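Local coordinates for Lin2722 protein (Listeria innocua, PDB 3DS8), which is of unknown function but belongs to the alpha/beta hydrolase clan and may be a serine hydrolase, at residues T94-V99 with L106-Y111; P156-F161 with T199-P204; S195-R200 with E212-G217. All coordinates share one frame; numbering follows the deposited sequence.

Contact 1 of 3, residues T94-V99 with L106-Y111; sequences TQMDGV and LALTYY
The selenomethionine side chain of M96 lays its terminal methyl over one face of the Y111 ring: CE of M96 stands 4.2 Å from the centroid of the Y111 ring, 28° off the ring normal, which is CH-pi geometry. Its selenium sits farther out and oblique to the same ring, so the pair is also a Met-aromatic contact, although the methyl does the closest touching, with M96 CE 3.8 Å from Y111 CE2. The two side chains approach from opposite directions. M96 reaches across because its chain is extended beyond CG (chi2 -176°), while Y111 carries its ring anti to the backbone N. One turn earlier on the helix, L108 points at the strand and presses its branch CD1 on bare backbone, 3.6 Å from G98 C and 3.7 Å from V99 C. G98 has no side chain to stand between strand and helix here, and the CA atoms of G98 and L108 lie 7.1 Å apart. No hydrogen bond crosses the interface; the phenol of Y111 bonds to the carbonyl O of P122. The axes of strand 95-99 and helix 106-111 run roughly antiparallel, at 147°, as expected of the first half of a beta-alpha-beta unit completed by strand 123-130. M96 also touches M84 of helix 73-91, and T109 packs on L127 of strand 123-130 and F161 of helix 156-163.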
loop_
_atom_site.group_PDB
_atom_site.type_symbol
_atom_site.label_atom_id
_atom_site.label_comp_id
_atom_site.label_asym_id
_atom_site.label_seq_id
_atom_site.Cartn_x
_atom_site.Cartn_y
_atom_site.Cartn_z
ATOM N N THR A 94 14.151 1.418 -11.674
ATOM C CA THR A 94 13.753 0.046 -11.993
ATOM C C THR A 94 12.888 -0.594 -10.903
ATOM O O THR A 94 12.194 -1.565 -11.177
ATOM C CB THR A 94 14.970 -0.818 -12.242
ATOM O OG1 THR A 94 15.821 -0.736 -11.111
ATOM C CG2 THR A 94 15.728 -0.326 -13.482
ATOM N N GLN A 95 12.987 -0.058 -9.678
ATOM C CA GLN A 95 12.168 -0.473 -8.520
ATOM C C GLN A 95 11.552 0.734 -7.852
ATOM O O GLN A 95 12.079 1.826 -7.965
ATOM C CB GLN A 95 13.010 -1.174 -7.466
ATOM C CG GLN A 95 13.738 -2.402 -7.946
ATOM C CD GLN A 95 14.449 -3.087 -6.803
ATOM O OE1 GLN A 95 15.553 -2.697 -6.413
ATOM N NE2 GLN A 95 13.816 -4.099 -6.257
HETATM N N MSE A 96 10.455 0.507 -7.112
HETATM C CA MSE A 96 9.886 1.506 -6.234
HETATM C C MSE A 96 9.218 0.799 -5.054
HETATM O O MSE A 96 8.817 -0.339 -5.171
HETATM C CB MSE A 96 8.842 2.296 -6.975
HETATM C CG MSE A 96 7.658 1.515 -7.309
HETATM SE SE MSE A 96 6.450 2.639 -8.392
HETATM C CE MSE A 96 4.724 1.817 -7.893
ATOM N N ASP A 97 9.115 1.504 -3.951
ATOM C CA ASP A 97 8.306 1.076 -2.807
ATOM C C ASP A 97 7.004 1.882 -2.812
ATOM O O ASP A 97 6.936 2.924 -3.444
ATOM C CB ASP A 97 9.056 1.332 -1.535
ATOM C CG ASP A 97 10.333 0.573 -1.463
ATOM O OD1 ASP A 97 10.406 -0.531 -2.008
ATOM O OD2 ASP A 97 11.247 1.084 -0.800
ATOM N N GLY A 98 5.950 1.360 -2.224
ATOM C CA GLY A 98 4.687 2.078 -2.171
ATOM C C GLY A 98 3.982 1.933 -0.839
ATOM O O GLY A 98 4.051 0.891 -0.220
ATOM N N VAL A 99 3.344 3.006 -0.408
ATOM C CA VAL A 99 2.505 3.024 0.765
ATOM C C VAL A 99 1.154 3.507 0.291
ATOM O O VAL A 99 1.049 4.576 -0.306
ATOM C CB VAL A 99 3.009 3.989 1.824
ATOM C CG1 VAL A 99 2.104 3.891 3.079
ATOM C CG2 VAL A 99 4.475 3.714 2.182
ATOM N N LEU A 106 -5.010 -1.216 -2.079
ATOM C CA LEU A 106 -5.590 -2.146 -3.046
ATOM C C LEU A 106 -5.051 -1.907 -4.469
ATOM O O LEU A 106 -4.742 -2.834 -5.177
ATOM C CB LEU A 106 -7.107 -2.113 -3.036
ATOM C CG LEU A 106 -7.817 -2.395 -1.703
ATOM C CD1 LEU A 106 -9.333 -2.245 -1.829
ATOM C CD2 LEU A 106 -7.366 -3.773 -1.221
ATOM N N ALA A 107 -4.945 -0.645 -4.857
ATOM C CA ALA A 107 -4.359 -0.287 -6.155
ATOM C C ALA A 107 -2.926 -0.803 -6.287
ATOM O O ALA A 107 -2.550 -1.403 -7.320
ATOM C CB ALA A 107 -4.428 1.253 -6.359
ATOM N N LEU A 108 -2.133 -0.666 -5.230
ATOM C CA LEU A 108 -0.794 -1.222 -5.251
ATOM C C LEU A 108 -0.778 -2.744 -5.389
ATOM O O LEU A 108 0.171 -3.293 -5.923
ATOM C CB LEU A 108 -0.016 -0.786 -4.012
ATOM C CG LEU A 108 0.393 0.689 -3.897
ATOM C CD1 LEU A 108 0.932 1.013 -2.495
ATOM C CD2 LEU A 108 1.412 1.051 -4.999
ATOM N N THR A 109 -1.756 -3.419 -4.783
ATOM C CA THR A 109 -1.825 -4.875 -4.815
ATOM C C THR A 109 -2.186 -5.372 -6.236
ATOM O O THR A 109 -1.537 -6.280 -6.785
ATOM C CB THR A 109 -2.821 -5.375 -3.771
ATOM O OG1 THR A 109 -2.400 -4.918 -2.478
ATOM C CG2 THR A 109 -2.946 -6.931 -3.781
ATOM N N TYR A 110 -3.140 -4.731 -6.874
ATOM C CA TYR A 110 -3.354 -4.978 -8.302
ATOM C C TYR A 110 -2.084 -4.702 -9.112
ATOM O O TYR A 110 -1.727 -5.460 -9.997
ATOM C CB TYR A 110 -4.486 -4.093 -8.849
ATOM C CG TYR A 110 -5.839 -4.645 -8.600
ATOM C CD1 TYR A 110 -6.302 -5.722 -9.335
ATOM C CD2 TYR A 110 -6.678 -4.089 -7.637
ATOM C CE1 TYR A 110 -7.571 -6.236 -9.107
ATOM C CE2 TYR A 110 -7.952 -4.594 -7.412
ATOM C CZ TYR A 110 -8.383 -5.664 -8.133
ATOM O OH TYR A 110 -9.662 -6.203 -7.966
ATOM N N TYR A 111 -1.393 -3.595 -8.825
ATOM C CA TYR A 111 -0.134 -3.277 -9.563
ATOM C C TYR A 111 0.922 -4.379 -9.366
ATOM O O TYR A 111 1.590 -4.810 -10.291
ATOM C CB TYR A 111 0.377 -1.929 -9.057
ATOM C CG TYR A 111 1.586 -1.360 -9.780
ATOM C CD1 TYR A 111 1.441 -0.434 -10.806
ATOM C CD2 TYR A 111 2.879 -1.733 -9.392
ATOM C CE1 TYR A 111 2.587 0.102 -11.435
ATOM C CE2 TYR A 111 4.027 -1.219 -10.005
ATOM C CZ TYR A 111 3.874 -0.306 -11.015
ATOM O OH TYR A 111 5.019 0.201 -11.561
#

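Contact 2 of 3, residues P156-F161 with T199-P204; sequences PQMDYF and TRLFMP
With chi1 at 66°, F202 places CG between its backbone N and carbonyl carbon, and this turns the ring toward helix 156-161; M158, bent at both chi2 and chi3, curls its selenium and methyl to the same ring. F161 meets that ring with the base of its side chain. F161 CB lies over the centre of one face, 3.6 Å from the centroid of the F202 ring and only 12° off the normal, a well-formed CH-pi contact. The ring-ring geometry is looser: the planes are 23° apart, and the near-parallel rings of F161 and F202 are displaced, centroids 5.3 Å apart, with little of one lying over the other. The opposite face of F202 has the carbonyl O of T199 above its rim, and that oxygen also accepts the backbone N-H groups of F202 and M203, which ties the ring's own backbone to the preceding turn. At the edge of F202, near its plane, comes the methyl of M158, with M158 CE 3.8 Å from F202 CD2. The same methyl touches the first side-chain carbon of L201, M158 CE to L201 CB being 4.0 Å, and the two side chains cross at about a right angle. The M158 selenium makes an oblique Met-aromatic contact with F202. No hydrogen bond crosses between the two segments; the touching side chains are apolar. The contact joins the first turns of helix 156-163 to the 3-10 turn and loop leading into strand 209-216; F161 also packs against E113 of helix 103-114, while T199 and M203 reach A176 and V174 of strand 173-180.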
loop_
_atom_site.group_PDB
_atom_site.type_symbol
_atom_site.label_atom_id
_atom_site.label_comp_id
_atom_site.label_asym_id
_atom_site.label_seq_id
_atom_site.Cartn_x
_atom_site.Cartn_y
_atom_site.Cartn_z
ATOM N N PRO A 156 -15.326 -11.244 -5.059
ATOM C CA PRO A 156 -14.658 -11.273 -6.354
ATOM C C PRO A 156 -13.268 -10.641 -6.355
ATOM O O PRO A 156 -12.358 -11.158 -7.010
ATOM C CB PRO A 156 -15.629 -10.511 -7.265
ATOM C CG PRO A 156 -16.974 -10.810 -6.677
ATOM C CD PRO A 156 -16.729 -10.783 -5.191
ATOM N N GLN A 157 -13.082 -9.557 -5.607
ATOM C CA GLN A 157 -11.761 -8.958 -5.518
ATOM C C GLN A 157 -10.759 -9.928 -4.875
ATOM O O GLN A 157 -9.653 -10.133 -5.401
ATOM C CB GLN A 157 -11.835 -7.637 -4.736
ATOM C CG GLN A 157 -10.489 -7.000 -4.463
ATOM C CD GLN A 157 -10.658 -5.665 -3.757
ATOM O OE1 GLN A 157 -10.939 -4.643 -4.386
ATOM N NE2 GLN A 157 -10.562 -5.688 -2.431
HETATM N N MSE A 158 -11.138 -10.521 -3.736
HETATM C CA MSE A 158 -10.287 -11.525 -3.108
HETATM C C MSE A 158 -10.038 -12.680 -4.028
HETATM O O MSE A 158 -8.953 -13.231 -4.044
HETATM C CB MSE A 158 -10.883 -12.103 -1.822
HETATM C CG MSE A 158 -10.665 -11.360 -0.633
HETATM SE SE MSE A 158 -8.752 -11.147 -0.223
HETATM C CE MSE A 158 -8.087 -12.925 0.309
ATOM N N ASP A 159 -11.053 -13.118 -4.782
ATOM C CA ASP A 159 -10.856 -14.228 -5.702
ATOM C C ASP A 159 -9.739 -13.889 -6.712
ATOM O O ASP A 159 -8.925 -14.742 -7.063
ATOM C CB ASP A 159 -12.168 -14.558 -6.473
ATOM C CG ASP A 159 -13.270 -15.172 -5.593
ATOM O OD1 ASP A 159 -13.002 -15.712 -4.496
ATOM O OD2 ASP A 159 -14.436 -15.134 -6.058
ATOM N N TYR A 160 -9.731 -12.649 -7.197
ATOM C CA TYR A 160 -8.736 -12.200 -8.157
ATOM C C TYR A 160 -7.342 -12.247 -7.518
ATOM O O TYR A 160 -6.410 -12.768 -8.105
ATOM C CB TYR A 160 -9.037 -10.751 -8.620
ATOM C CG TYR A 160 -8.078 -10.252 -9.695
ATOM C CD1 TYR A 160 -8.435 -10.297 -11.036
ATOM C CD2 TYR A 160 -6.841 -9.713 -9.359
ATOM C CE1 TYR A 160 -7.560 -9.854 -12.016
ATOM C CE2 TYR A 160 -5.974 -9.278 -10.320
ATOM C CZ TYR A 160 -6.339 -9.345 -11.641
ATOM O OH TYR A 160 -5.491 -8.902 -12.637
ATOM N N PHE A 161 -7.228 -11.672 -6.332
ATOM C CA PHE A 161 -5.931 -11.612 -5.613
ATOM C C PHE A 161 -5.366 -13.017 -5.366
ATOM O O PHE A 161 -4.168 -13.269 -5.549
ATOM C CB PHE A 161 -6.052 -10.867 -4.282
ATOM C CG PHE A 161 -6.304 -9.376 -4.399
ATOM C CD1 PHE A 161 -5.828 -8.623 -5.471
ATOM C CD2 PHE A 161 -7.029 -8.743 -3.414
ATOM C CE1 PHE A 161 -6.048 -7.252 -5.545
ATOM C CE2 PHE A 161 -7.245 -7.332 -3.439
ATOM C CZ PHE A 161 -6.772 -6.592 -4.508
ATOM N N THR A 199 -4.729 -10.257 3.015
ATOM C CA THR A 199 -3.436 -10.557 2.408
ATOM C C THR A 199 -2.803 -11.838 2.947
ATOM O O THR A 199 -2.028 -12.473 2.249
ATOM C CB THR A 199 -2.449 -9.379 2.603
ATOM O OG1 THR A 199 -2.689 -8.750 3.872
ATOM C CG2 THR A 199 -2.632 -8.326 1.465
ATOM N N ARG A 200 -3.146 -12.219 4.181
ATOM C CA ARG A 200 -2.640 -13.462 4.776
ATOM C C ARG A 200 -2.910 -14.689 3.918
ATOM O O ARG A 200 -2.201 -15.701 4.007
ATOM C CB ARG A 200 -3.390 -13.634 6.114
ATOM C CG ARG A 200 -3.014 -14.710 6.932
ATOM C CD ARG A 200 -3.988 -14.755 8.094
ATOM N NE ARG A 200 -3.767 -13.663 9.043
ATOM C CZ ARG A 200 -4.281 -13.661 10.273
ATOM N NH1 ARG A 200 -4.999 -14.690 10.681
ATOM N NH2 ARG A 200 -4.063 -12.654 11.105
ATOM N N LEU A 201 -3.944 -14.608 3.095
ATOM C CA LEU A 201 -4.385 -15.738 2.290
ATOM C C LEU A 201 -3.756 -15.832 0.898
ATOM O O LEU A 201 -3.990 -16.818 0.191
ATOM C CB LEU A 201 -5.904 -15.734 2.199
ATOM C CG LEU A 201 -6.605 -15.693 3.579
ATOM C CD1 LEU A 201 -8.042 -15.832 3.410
ATOM C CD2 LEU A 201 -6.082 -16.764 4.550
ATOM N N PHE A 202 -2.935 -14.857 0.520
ATOM C CA PHE A 202 -2.300 -14.897 -0.787
ATOM C C PHE A 202 -0.870 -14.359 -0.840
ATOM O O PHE A 202 -0.118 -14.728 -1.756
ATOM C CB PHE A 202 -3.216 -14.248 -1.868
ATOM C CG PHE A 202 -3.461 -12.772 -1.708
ATOM C CD1 PHE A 202 -2.673 -11.849 -2.377
ATOM C CD2 PHE A 202 -4.524 -12.288 -0.948
ATOM C CE1 PHE A 202 -2.895 -10.523 -2.267
ATOM C CE2 PHE A 202 -4.748 -10.939 -0.845
ATOM C CZ PHE A 202 -3.942 -10.049 -1.495
HETATM N N MSE A 203 -0.453 -13.560 0.148
HETATM C CA MSE A 203 0.912 -13.059 0.104
HETATM C C MSE A 203 1.982 -14.024 0.660
HETATM O O MSE A 203 3.056 -14.172 0.046
HETATM C CB MSE A 203 0.998 -11.687 0.742
HETATM C CG MSE A 203 0.249 -10.658 -0.040
HETATM SE SE MSE A 203 1.073 -10.434 -1.840
HETATM C CE MSE A 203 0.317 -8.660 -2.274
ATOM N N PRO A 204 1.724 -14.679 1.802
ATOM C CA PRO A 204 2.740 -15.633 2.286
ATOM C C PRO A 204 3.131 -16.689 1.242
ATOM O O PRO A 204 2.269 -17.276 0.644
ATOM C CB PRO A 204 2.050 -16.311 3.473
ATOM C CG PRO A 204 1.029 -15.283 3.945
ATOM C CD PRO A 204 0.589 -14.546 2.738
#

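Contact 3 of 3, residues S195-R200 with E212-G217; sequences SSLATR and EDIQVG
Segment 195-200 tightens into a 3-10 turn at 198-200, where the N-H of R200 bonds to the carbonyl O of L197, whereas 212-216 is extended strand; the nearest CA atoms, those of L197 and E212, are 7.0 Å apart. The pair belongs to the crossover from strand 173-180 to strand 209-216, part of the alpha/beta hydrolase sheet, in which the two strands are parallel neighbours. The principal polar link is a side-on salt bridge from R200 to E212, two nitrogens to two oxygens. R200 NE gives an almost straight bond to E212 OE2, 2.9 Å long with an N-H...O angle of 175°, and the acceptor lies in the guanidinium plane. R200 NH2 to E212 OE1 is 2.8 Å but more bent, at 147°, with the oxygen tilted from that plane. Both oxygens use their syn lone pairs, and the guanidinium and carboxylate planes are 32° apart, in line with OE2 lying in the guanidinium plane while OE1 is tilted from it. The bend at chi3 of R200 brings its end to the carboxylate, whose own chain is extended. Outside partners grip both ions further: Y210 OH bonds to E212 OE2, D252 N to E212 OE1, and R200 NH1 to the carbonyl oxygens of L146 and F148, which probably offsets much of the cost of burying the two charges. Beside the bridge, L197 supplies the apolar part. Its CD2 branch lies against the E212 chain, 3.9 Å from E212 CD, and its other branch meets the end of I214, two residues on along the strand, L197 CD1 to I214 CD1, also at 3.9 Å, the two side chains crossing at about a right angle.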
loop_
_atom_site.group_PDB
_atom_site.type_symbol
_atom_site.label_atom_id
_atom_site.label_comp_id
_atom_site.label_asym_id
_atom_site.label_seq_id
_atom_site.Cartn_x
_atom_site.Cartn_y
_atom_site.Cartn_z
ATOM N N SER A 195 -10.642 -8.119 6.944
ATOM C CA SER A 195 -10.568 -7.691 5.528
ATOM C C SER A 195 -9.250 -7.015 5.280
ATOM O O SER A 195 -8.592 -7.263 4.271
ATOM C CB SER A 195 -11.698 -6.751 5.172
ATOM O OG SER A 195 -11.609 -6.367 3.804
ATOM N N SER A 196 -8.835 -6.172 6.215
ATOM C CA SER A 196 -7.531 -5.478 6.094
ATOM C C SER A 196 -6.274 -6.338 6.308
ATOM O O SER A 196 -5.151 -5.875 6.045
ATOM C CB SER A 196 -7.509 -4.194 6.958
ATOM O OG SER A 196 -8.098 -4.355 8.191
ATOM N N LEU A 197 -6.476 -7.590 6.748
ATOM C CA LEU A 197 -5.416 -8.572 6.898
ATOM C C LEU A 197 -5.536 -9.739 5.942
ATOM O O LEU A 197 -4.737 -10.670 6.022
ATOM C CB LEU A 197 -5.439 -9.103 8.314
ATOM C CG LEU A 197 -5.179 -8.125 9.459
ATOM C CD1 LEU A 197 -5.539 -8.873 10.784
ATOM C CD2 LEU A 197 -3.763 -7.583 9.463
ATOM N N ALA A 198 -6.476 -9.670 5.008
ATOM C CA ALA A 198 -6.800 -10.842 4.185
ATOM C C ALA A 198 -5.692 -11.169 3.175
ATOM O O ALA A 198 -5.673 -12.256 2.615
ATOM C CB ALA A 198 -8.154 -10.683 3.539
ATOM N N THR A 199 -4.729 -10.257 3.015
ATOM C CA THR A 199 -3.436 -10.557 2.408
ATOM C C THR A 199 -2.803 -11.838 2.947
ATOM O O THR A 199 -2.028 -12.473 2.249
ATOM C CB THR A 199 -2.449 -9.379 2.603
ATOM O OG1 THR A 199 -2.689 -8.750 3.872
ATOM C CG2 THR A 199 -2.632 -8.326 1.465
ATOM N N ARG A 200 -3.146 -12.219 4.181
ATOM C CA ARG A 200 -2.640 -13.462 4.776
ATOM C C ARG A 200 -2.910 -14.689 3.918
ATOM O O ARG A 200 -2.201 -15.701 4.007
ATOM C CB ARG A 200 -3.390 -13.634 6.114
ATOM C CG ARG A 200 -3.014 -14.710 6.932
ATOM C CD ARG A 200 -3.988 -14.755 8.094
ATOM N NE ARG A 200 -3.767 -13.663 9.043
ATOM C CZ ARG A 200 -4.281 -13.661 10.273
ATOM N NH1 ARG A 200 -4.999 -14.690 10.681
ATOM N NH2 ARG A 200 -4.063 -12.654 11.105
ATOM N N GLU A 212 2.160 -8.510 9.405
ATOM C CA GLU A 212 0.930 -7.863 9.830
ATOM C C GLU A 212 1.191 -7.007 11.065
ATOM O O GLU A 212 2.031 -7.387 11.937
ATOM C CB GLU A 212 -0.106 -8.947 10.192
ATOM C CG GLU A 212 -0.510 -9.788 8.989
ATOM C CD GLU A 212 -1.546 -10.842 9.282
ATOM O OE1 GLU A 212 -1.731 -11.217 10.448
ATOM O OE2 GLU A 212 -2.207 -11.294 8.300
ATOM N N ASP A 213 0.440 -5.921 11.231
ATOM C CA ASP A 213 0.514 -5.096 12.459
ATOM C C ASP A 213 -0.899 -4.611 12.727
ATOM O O ASP A 213 -1.508 -3.990 11.858
ATOM C CB ASP A 213 1.412 -3.858 12.219
ATOM C CG ASP A 213 1.103 -2.614 13.194
ATOM O OD1 ASP A 213 1.671 -2.695 14.272
ATOM O OD2 ASP A 213 0.323 -1.569 12.884
ATOM N N ILE A 214 -1.459 -4.987 13.862
ATOM C CA ILE A 214 -2.803 -4.528 14.253
ATOM C C ILE A 214 -2.682 -3.447 15.311
ATOM O O ILE A 214 -1.957 -3.625 16.303
ATOM C CB ILE A 214 -3.643 -5.663 14.835
ATOM C CG1 ILE A 214 -3.799 -6.799 13.821
ATOM C CG2 ILE A 214 -5.041 -5.125 15.296
ATOM C CD1 ILE A 214 -4.504 -8.007 14.399
ATOM N N GLN A 215 -3.335 -2.317 15.106
ATOM C CA GLN A 215 -3.430 -1.302 16.103
ATOM C C GLN A 215 -4.839 -1.334 16.705
ATOM O O GLN A 215 -5.829 -1.394 15.990
ATOM C CB GLN A 215 -3.164 0.104 15.544
ATOM C CG GLN A 215 -1.754 0.337 15.078
ATOM C CD GLN A 215 -1.676 1.544 14.173
ATOM O OE1 GLN A 215 -2.180 2.642 14.522
ATOM N NE2 GLN A 215 -1.040 1.367 13.014
ATOM N N VAL A 216 -4.908 -1.255 18.021
ATOM C CA VAL A 216 -6.201 -1.369 18.710
ATOM C C VAL A 216 -6.543 -0.085 19.447
ATOM O O VAL A 216 -5.688 0.545 20.118
ATOM C CB VAL A 216 -6.245 -2.559 19.684
ATOM C CG1 VAL A 216 -7.670 -2.755 20.244
ATOM C CG2 VAL A 216 -5.767 -3.845 19.003
ATOM N N GLY A 217 -7.804 0.280 19.378
ATOM C CA GLY A 217 -8.305 1.412 20.122
ATOM C C GLY A 217 -9.060 2.424 19.289
ATOM O O GLY A 217 -9.051 2.404 18.064
#

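In the fold
From the N terminus, contact 1 closes first, linking strand 95-101 to the helix that directly follows it, across a turn that fits a nucleophile elbow. Contact 2 opens later, at helix 156-163, and spans a long excursion of the chain through strand 173-180 and helix 193-196 before returning at 199-204. Contact 3 starts just inside that span, at 195-200, and closes beyond it at 212-217, so the two cross and share T199 and R200. Contacts 1 and 2 also touch, through Y110 with Y160 and L106 with Q157. Contacts 1 and 3, centres about 18 Å apart, do not touch but reach the same sheet, at strands 95-101 and 209-216.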